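Local coordinates for ABC transporter periplasmic peptide-binding protein (Pseudoalteromonas, PDB 4QFL) that binds dipeptides such as Ala-Phe in the periplasm, probably delivering them to an ABC transporter for uptake, at residues Ala35-Val40 with Tyr412-Phe417; Ser375-Pro380 with Ile418-Glu423. One frame throughout, in Å; residues are numbered along the deposited sequence.

Contact 1 (Ala35-Val40 with Tyr412-Phe417). With PHE (phenylalanine), chain D.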
loop_
_atom_site.group_PDB
_atom_site.type_symbol
_atom_site.label_atom_id
_atom_site.label_comp_id
_atom_site.label_asym_id
_atom_site.label_seq_id
_atom_site.Cartn_x
_atom_site.Cartn_y
_atom_site.Cartn_z
ATOM N N ALA A 35 0.874 2.751 -16.592
ATOM C CA ALA A 35 0.797 3.045 -15.159
ATOM C C ALA A 35 -0.172 4.181 -14.837
ATOM O O ALA A 35 -0.276 5.156 -15.580
ATOM C CB ALA A 35 2.173 3.379 -14.638
ATOM N N GLU A 36 -0.868 4.060 -13.714
ATOM C CA GLU A 36 -1.910 5.021 -13.363
ATOM C C GLU A 36 -1.398 6.317 -12.707
ATOM O O GLU A 36 -2.160 7.263 -12.520
ATOM C CB GLU A 36 -2.988 4.352 -12.493
ATOM C CG GLU A 36 -2.619 4.143 -11.013
ATOM C CD GLU A 36 -1.887 2.845 -10.749
ATOM O OE1 GLU A 36 -1.403 2.200 -11.709
ATOM O OE2 GLU A 36 -1.799 2.457 -9.565
ATOM N N ALA A 37 -0.116 6.375 -12.351
ATOM C CA ALA A 37 0.408 7.587 -11.730
ATOM C C ALA A 37 1.919 7.678 -11.793
ATOM O O ALA A 37 2.610 6.692 -11.987
ATOM C CB ALA A 37 -0.058 7.708 -10.292
ATOM N N ASN A 38 2.404 8.896 -11.629
ATOM C CA ASN A 38 3.816 9.195 -11.557
ATOM C C ASN A 38 4.395 8.611 -10.255
ATOM O O ASN A 38 3.743 8.669 -9.210
ATOM C CB ASN A 38 3.916 10.724 -11.603
ATOM C CG ASN A 38 5.322 11.231 -11.742
ATOM O OD1 ASN A 38 5.794 11.970 -10.885
ATOM N ND2 ASN A 38 5.993 10.868 -12.829
ATOM N N PRO A 39 5.605 8.020 -10.303
ATOM C CA PRO A 39 6.198 7.559 -9.039
ATOM C C PRO A 39 6.731 8.742 -8.249
ATOM O O PRO A 39 7.293 9.657 -8.847
ATOM C CB PRO A 39 7.369 6.685 -9.500
ATOM C CG PRO A 39 7.789 7.307 -10.801
ATOM C CD PRO A 39 6.516 7.814 -11.445
ATOM N N VAL A 40 6.563 8.724 -6.930
ATOM C CA VAL A 40 6.960 9.856 -6.086
ATOM C C VAL A 40 8.440 9.813 -5.735
ATOM O O VAL A 40 9.004 10.777 -5.233
ATOM C CB VAL A 40 6.144 9.918 -4.777
ATOM C CG1 VAL A 40 4.682 10.181 -5.074
ATOM C CG2 VAL A 40 6.310 8.643 -3.985
ATOM N N TYR A 412 -8.294 15.626 -6.761
ATOM C CA TYR A 412 -7.024 16.139 -7.268
ATOM C C TYR A 412 -6.177 14.983 -7.786
ATOM O O TYR A 412 -6.458 13.826 -7.490
ATOM C CB TYR A 412 -6.241 16.879 -6.176
ATOM C CG TYR A 412 -6.947 18.064 -5.540
ATOM C CD1 TYR A 412 -6.906 19.315 -6.124
ATOM C CD2 TYR A 412 -7.634 17.924 -4.350
ATOM C CE1 TYR A 412 -7.555 20.399 -5.545
ATOM C CE2 TYR A 412 -8.282 18.997 -3.761
ATOM C CZ TYR A 412 -8.244 20.231 -4.360
ATOM O OH TYR A 412 -8.888 21.298 -3.769
ATOM N N GLU A 413 -5.144 15.307 -8.556
ATOM C CA GLU A 413 -4.139 14.336 -8.988
ATOM C C GLU A 413 -3.796 13.380 -7.835
ATOM O O GLU A 413 -3.659 13.804 -6.682
ATOM C CB GLU A 413 -2.887 15.073 -9.518
ATOM C CG GLU A 413 -1.732 14.183 -10.002
ATOM C CD GLU A 413 -0.885 13.655 -8.866
ATOM O OE1 GLU A 413 -0.701 14.394 -7.878
ATOM O OE2 GLU A 413 -0.412 12.503 -8.951
ATOM N N TRP A 414 -3.664 12.095 -8.160
ATOM C CA TRP A 414 -3.501 11.026 -7.170
ATOM C C TRP A 414 -2.503 11.331 -6.075
ATOM O O TRP A 414 -2.856 11.297 -4.900
ATOM C CB TRP A 414 -3.127 9.731 -7.873
ATOM C CG TRP A 414 -2.971 8.490 -7.017
ATOM C CD1 TRP A 414 -2.025 7.525 -7.183
ATOM C CD2 TRP A 414 -3.793 8.051 -5.917
ATOM N NE1 TRP A 414 -2.191 6.528 -6.263
ATOM C CE2 TRP A 414 -3.265 6.819 -5.472
ATOM C CE3 TRP A 414 -4.907 8.580 -5.265
ATOM C CZ2 TRP A 414 -3.818 6.103 -4.406
ATOM C CZ3 TRP A 414 -5.453 7.870 -4.203
ATOM C CH2 TRP A 414 -4.904 6.640 -3.784
ATOM N N ASN A 415 -1.259 11.626 -6.446
ATOM C CA ASN A 415 -0.232 11.914 -5.442
ATOM C C ASN A 415 -0.510 13.183 -4.621
ATOM O O ASN A 415 -0.255 13.226 -3.420
ATOM C CB ASN A 415 1.160 11.990 -6.082
ATOM C CG ASN A 415 1.614 10.656 -6.680
ATOM O OD1 ASN A 415 1.413 9.583 -6.098
ATOM N ND2 ASN A 415 2.223 10.725 -7.848
ATOM N N THR A 416 -1.033 14.215 -5.276
ATOM C CA THR A 416 -1.454 15.436 -4.605
ATOM C C THR A 416 -2.553 15.130 -3.604
ATOM O O THR A 416 -2.549 15.619 -2.479
ATOM C CB THR A 416 -2.025 16.435 -5.625
ATOM O OG1 THR A 416 -1.030 16.752 -6.605
ATOM C CG2 THR A 416 -2.477 17.715 -4.927
ATOM N N PHE A 417 -3.503 14.324 -4.052
ATOM C CA PHE A 417 -4.636 13.878 -3.258
ATOM C C PHE A 417 -4.182 13.264 -1.941
ATOM O O PHE A 417 -4.647 13.655 -0.860
ATOM C CB PHE A 417 -5.404 12.842 -4.075
ATOM C CG PHE A 417 -6.700 12.416 -3.470
ATOM C CD1 PHE A 417 -7.832 13.191 -3.624
ATOM C CD2 PHE A 417 -6.800 11.217 -2.789
ATOM C CE1 PHE A 417 -9.034 12.789 -3.090
ATOM C CE2 PHE A 417 -7.996 10.812 -2.254
ATOM C CZ PHE A 417 -9.119 11.600 -2.404
HETATM N N PHE D . -1.733 2.394 -0.509
HETATM C CA PHE D . -2.876 3.087 -1.091
HETATM C C PHE D . -3.027 2.697 -2.543
HETATM O O PHE D . -4.139 2.603 -3.054
HETATM C CB PHE D . -2.675 4.596 -1.016
HETATM C CG PHE D . -2.791 5.155 0.359
HETATM C CD1 PHE D . -3.860 4.817 1.172
HETATM C CD2 PHE D . -1.838 6.025 0.839
HETATM C CE1 PHE D . -3.979 5.338 2.431
HETATM C CE2 PHE D . -1.949 6.552 2.098
HETATM C CZ PHE D . -3.018 6.207 2.901
HETATM O OXT PHE D . -2.034 2.476 -3.238
HETATM O O HOH W 1 2.547 7.372 -7.069
HETATM O O HOH W 2 0.215 11.024 -11.166
#
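N415 reaches from the first turn of helix 414-422 to the backbone of the loop after strand 30-35, where its ND2 donates to N38 O at 2.9 Å. The bond is fairly straight (N-H...O 159°) and runs close to the plane of the N415 amide, but the donor lies 31° out of the N38 carbonyl plane. CG of N415 stands anti to the carbonyl carbon (chi1 -64°), which swings the amide out to the loop. V40 CG1 sits over one face of the same amide, 3.5 Å from N415 OD1. Deeper in, A37 CB packs at the edge of the W414 indole, 3.7 Å from CD1; elsewhere along the rim of that ring, CZ2 lies 3.8 Å from O of the bound phenylalanine, close to the ring plane.

Water extends the polar link. One molecule donates to both N38 O and N415 OD1 (2.7 Å to the latter), so the carbonyl takes two donors; a second joins N38 N to E413 OE2. E413 is the N-cap of the helix: OE1 accepts from T416 N at 2.6 Å and from T416 OG1, while OE2 is met by N415 N at 2.8 Å from above the carboxylate plane. The cap thus orders the turn that carries both W414 and N415. On the loop, E36 forms a salt bridge with R383, whose NE binds the ligand, and both E36 and, weakly, W414 NE1 bond to S51.

The helix N-terminus probably stabilises the negative charge of E413. One direct bond, two water bridges and small apolar touches, set across the ligand cleft, are consistent with an interface that can form as the two lobes of a periplasmic binding protein close on a dipeptide.

Contact 2 (Ser375-Pro380 with Ile418-Glu423); sequences SIWAMP and IQRIGE
The bond from G422 N to I418 O, 2.9 Å long, closes the helical turn from which R420 and I421 press on W377. Helix 414-422 follows strand 406-410 and leads into strand 428-434, passing strand 373-378, which pairs in parallel with both; this is a beta-alpha-beta crossover of the alpha/beta lobe of a periplasmic binding protein. Contact between strand and helix is carried by apolar groups, with W377 as the central piece.

Its CG lies anti to the carbonyl carbon (chi1 -76°), and the indole extends from the strand into the layer between sheet and helix. The six-membered ring meets R420 at the root of its side chain, CZ3 standing 3.8 Å from CB. Beyond CB the arginine runs extended and lies roughly perpendicular to the tryptophan side chain, its guanidinium plane turned 70° from the ring, and the charged end leads away to a cation-pi contact with Y412. The Y412 ring also meets W377, their planes at about 45°. At the indole edge, in the ring plane, lies S375 OG.

I421 runs antiparallel alongside the tryptophan side chain and also touches V429 of the neighbouring strand. Its terminal methyl makes the contact: CD1 approaches the indole obliquely, 3.7 Å from W377 CE3 and 4.0 Å from W377 CB.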
loop_
_atom_site.group_PDB
_atom_site.type_symbol
_atom_site.label_atom_id
_atom_site.label_comp_id
_atom_site.label_asym_id
_atom_site.label_seq_id
_atom_site.Cartn_x
_atom_site.Cartn_y
_atom_site.Cartn_z
ATOM N N SER A 375 -17.787 17.938 2.452
ATOM C CA SER A 375 -17.049 17.451 1.305
ATOM C C SER A 375 -16.878 15.935 1.407
ATOM O O SER A 375 -16.827 15.357 2.502
ATOM C CB SER A 375 -15.694 18.159 1.153
ATOM O OG SER A 375 -14.842 17.963 2.282
ATOM N N ILE A 376 -16.850 15.301 0.245
ATOM C CA ILE A 376 -16.366 13.946 0.123
ATOM C C ILE A 376 -15.236 13.994 -0.871
ATOM O O ILE A 376 -15.425 14.352 -2.028
ATOM C CB ILE A 376 -17.431 12.995 -0.404
ATOM C CG1 ILE A 376 -18.572 12.869 0.602
ATOM C CG2 ILE A 376 -16.816 11.626 -0.705
ATOM C CD1 ILE A 376 -19.649 11.896 0.161
ATOM N N TRP A 377 -14.048 13.651 -0.408
ATOM C CA TRP A 377 -12.902 13.592 -1.273
ATOM C C TRP A 377 -12.869 12.262 -2.017
ATOM O O TRP A 377 -13.021 11.209 -1.404
ATOM C CB TRP A 377 -11.650 13.799 -0.440
ATOM C CG TRP A 377 -11.472 15.231 -0.068
ATOM C CD1 TRP A 377 -12.382 16.045 0.542
ATOM C CD2 TRP A 377 -10.302 16.021 -0.279
ATOM N NE1 TRP A 377 -11.849 17.304 0.720
ATOM C CE2 TRP A 377 -10.573 17.310 0.221
ATOM C CE3 TRP A 377 -9.048 15.758 -0.837
ATOM C CZ2 TRP A 377 -9.634 18.331 0.178
ATOM C CZ3 TRP A 377 -8.130 16.768 -0.886
ATOM C CH2 TRP A 377 -8.422 18.042 -0.380
ATOM N N ALA A 378 -12.681 12.326 -3.335
ATOM C CA ALA A 378 -12.728 11.150 -4.202
ATOM C C ALA A 378 -11.431 10.951 -4.977
ATOM O O ALA A 378 -10.943 11.876 -5.625
ATOM C CB ALA A 378 -13.900 11.246 -5.174
ATOM N N MET A 379 -10.889 9.733 -4.918
ATOM C CA MET A 379 -9.677 9.363 -5.652
ATOM C C MET A 379 -9.859 9.530 -7.163
ATOM O O MET A 379 -10.930 9.228 -7.697
ATOM C CB MET A 379 -9.279 7.919 -5.321
ATOM C CG MET A 379 -9.117 7.687 -3.838
ATOM S SD MET A 379 -8.774 5.973 -3.385
ATOM C CE MET A 379 -10.406 5.267 -3.574
ATOM N N PRO A 380 -8.807 10.004 -7.856
ATOM C CA PRO A 380 -8.854 10.277 -9.296
ATOM C C PRO A 380 -8.563 9.051 -10.165
ATOM O O PRO A 380 -8.761 9.085 -11.377
ATOM C CB PRO A 380 -7.740 11.306 -9.474
ATOM C CG PRO A 380 -6.733 10.908 -8.458
ATOM C CD PRO A 380 -7.508 10.389 -7.270
ATOM N N ILE A 418 -3.267 12.303 -2.039
ATOM C CA ILE A 418 -2.740 11.605 -0.869
ATOM C C ILE A 418 -2.142 12.596 0.123
ATOM O O ILE A 418 -2.387 12.534 1.326
ATOM C CB ILE A 418 -1.657 10.578 -1.277
ATOM C CG1 ILE A 418 -2.261 9.472 -2.144
ATOM C CG2 ILE A 418 -0.975 10.000 -0.038
ATOM C CD1 ILE A 418 -3.387 8.773 -1.498
ATOM N N GLN A 419 -1.360 13.519 -0.408
ATOM C CA GLN A 419 -0.693 14.540 0.389
ATOM C C GLN A 419 -1.693 15.403 1.170
ATOM O O GLN A 419 -1.528 15.640 2.362
ATOM C CB GLN A 419 0.188 15.392 -0.539
ATOM C CG GLN A 419 0.808 16.611 0.088
ATOM C CD GLN A 419 1.988 16.273 0.972
ATOM O OE1 GLN A 419 2.077 15.174 1.529
ATOM N NE2 GLN A 419 2.912 17.224 1.107
ATOM N N ARG A 420 -2.741 15.855 0.496
ATOM C CA ARG A 420 -3.721 16.731 1.123
ATOM C C ARG A 420 -4.637 15.984 2.101
ATOM O O ARG A 420 -5.179 16.577 3.041
ATOM C CB ARG A 420 -4.497 17.528 0.064
ATOM C CG ARG A 420 -3.614 18.574 -0.665
ATOM C CD ARG A 420 -4.373 19.411 -1.712
ATOM N NE ARG A 420 -3.483 20.289 -2.481
ATOM C CZ ARG A 420 -3.875 21.094 -3.470
ATOM N NH1 ARG A 420 -5.147 21.154 -3.832
ATOM N NH2 ARG A 420 -2.992 21.847 -4.105
ATOM N N ILE A 421 -4.782 14.678 1.906
ATOM C CA ILE A 421 -5.480 13.843 2.879
ATOM C C ILE A 421 -4.603 13.626 4.129
ATOM O O ILE A 421 -5.109 13.565 5.256
ATOM C CB ILE A 421 -5.931 12.485 2.266
ATOM C CG1 ILE A 421 -6.987 12.693 1.169
ATOM C CG2 ILE A 421 -6.519 11.602 3.326
ATOM C CD1 ILE A 421 -8.356 13.148 1.691
ATOM N N GLY A 422 -3.293 13.517 3.922
ATOM C CA GLY A 422 -2.357 13.425 5.029
ATOM C C GLY A 422 -2.309 14.711 5.837
ATOM O O GLY A 422 -1.916 14.709 7.005
ATOM N N GLU A 423 -2.705 15.815 5.205
ATOM C CA GLU A 423 -2.779 17.120 5.859
ATOM C C GLU A 423 -4.175 17.366 6.395
ATOM O O GLU A 423 -4.514 18.484 6.773
ATOM C CB GLU A 423 -2.407 18.228 4.876
ATOM C CG GLU A 423 -0.966 18.181 4.403
ATOM C CD GLU A 423 -0.718 19.032 3.174
ATOM O OE1 GLU A 423 -1.590 19.852 2.835
ATOM O OE2 GLU A 423 0.349 18.883 2.540
#

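Overall arrangement
Both contacts use helix 414-422, contact 1 at its N-terminal end and contact 2 one to two turns further on, and their centres are 12 Å apart. Contact 1 ties the helix to the loop at 35-40, whereas contact 2 seats it on strand 373-378 of its own lobe. They touch directly: W414 N lies 3.3 Å from P380 CG, and F417 CE1 lies 3.3 Å from A378 O. Each also supplies the pocket for the phenylalanine of the bound dipeptide, through W414 and I418. The side chain of I421 stays about 6 Å from that residue, and the side chain of W414 is about 7 Å from the bound alanine.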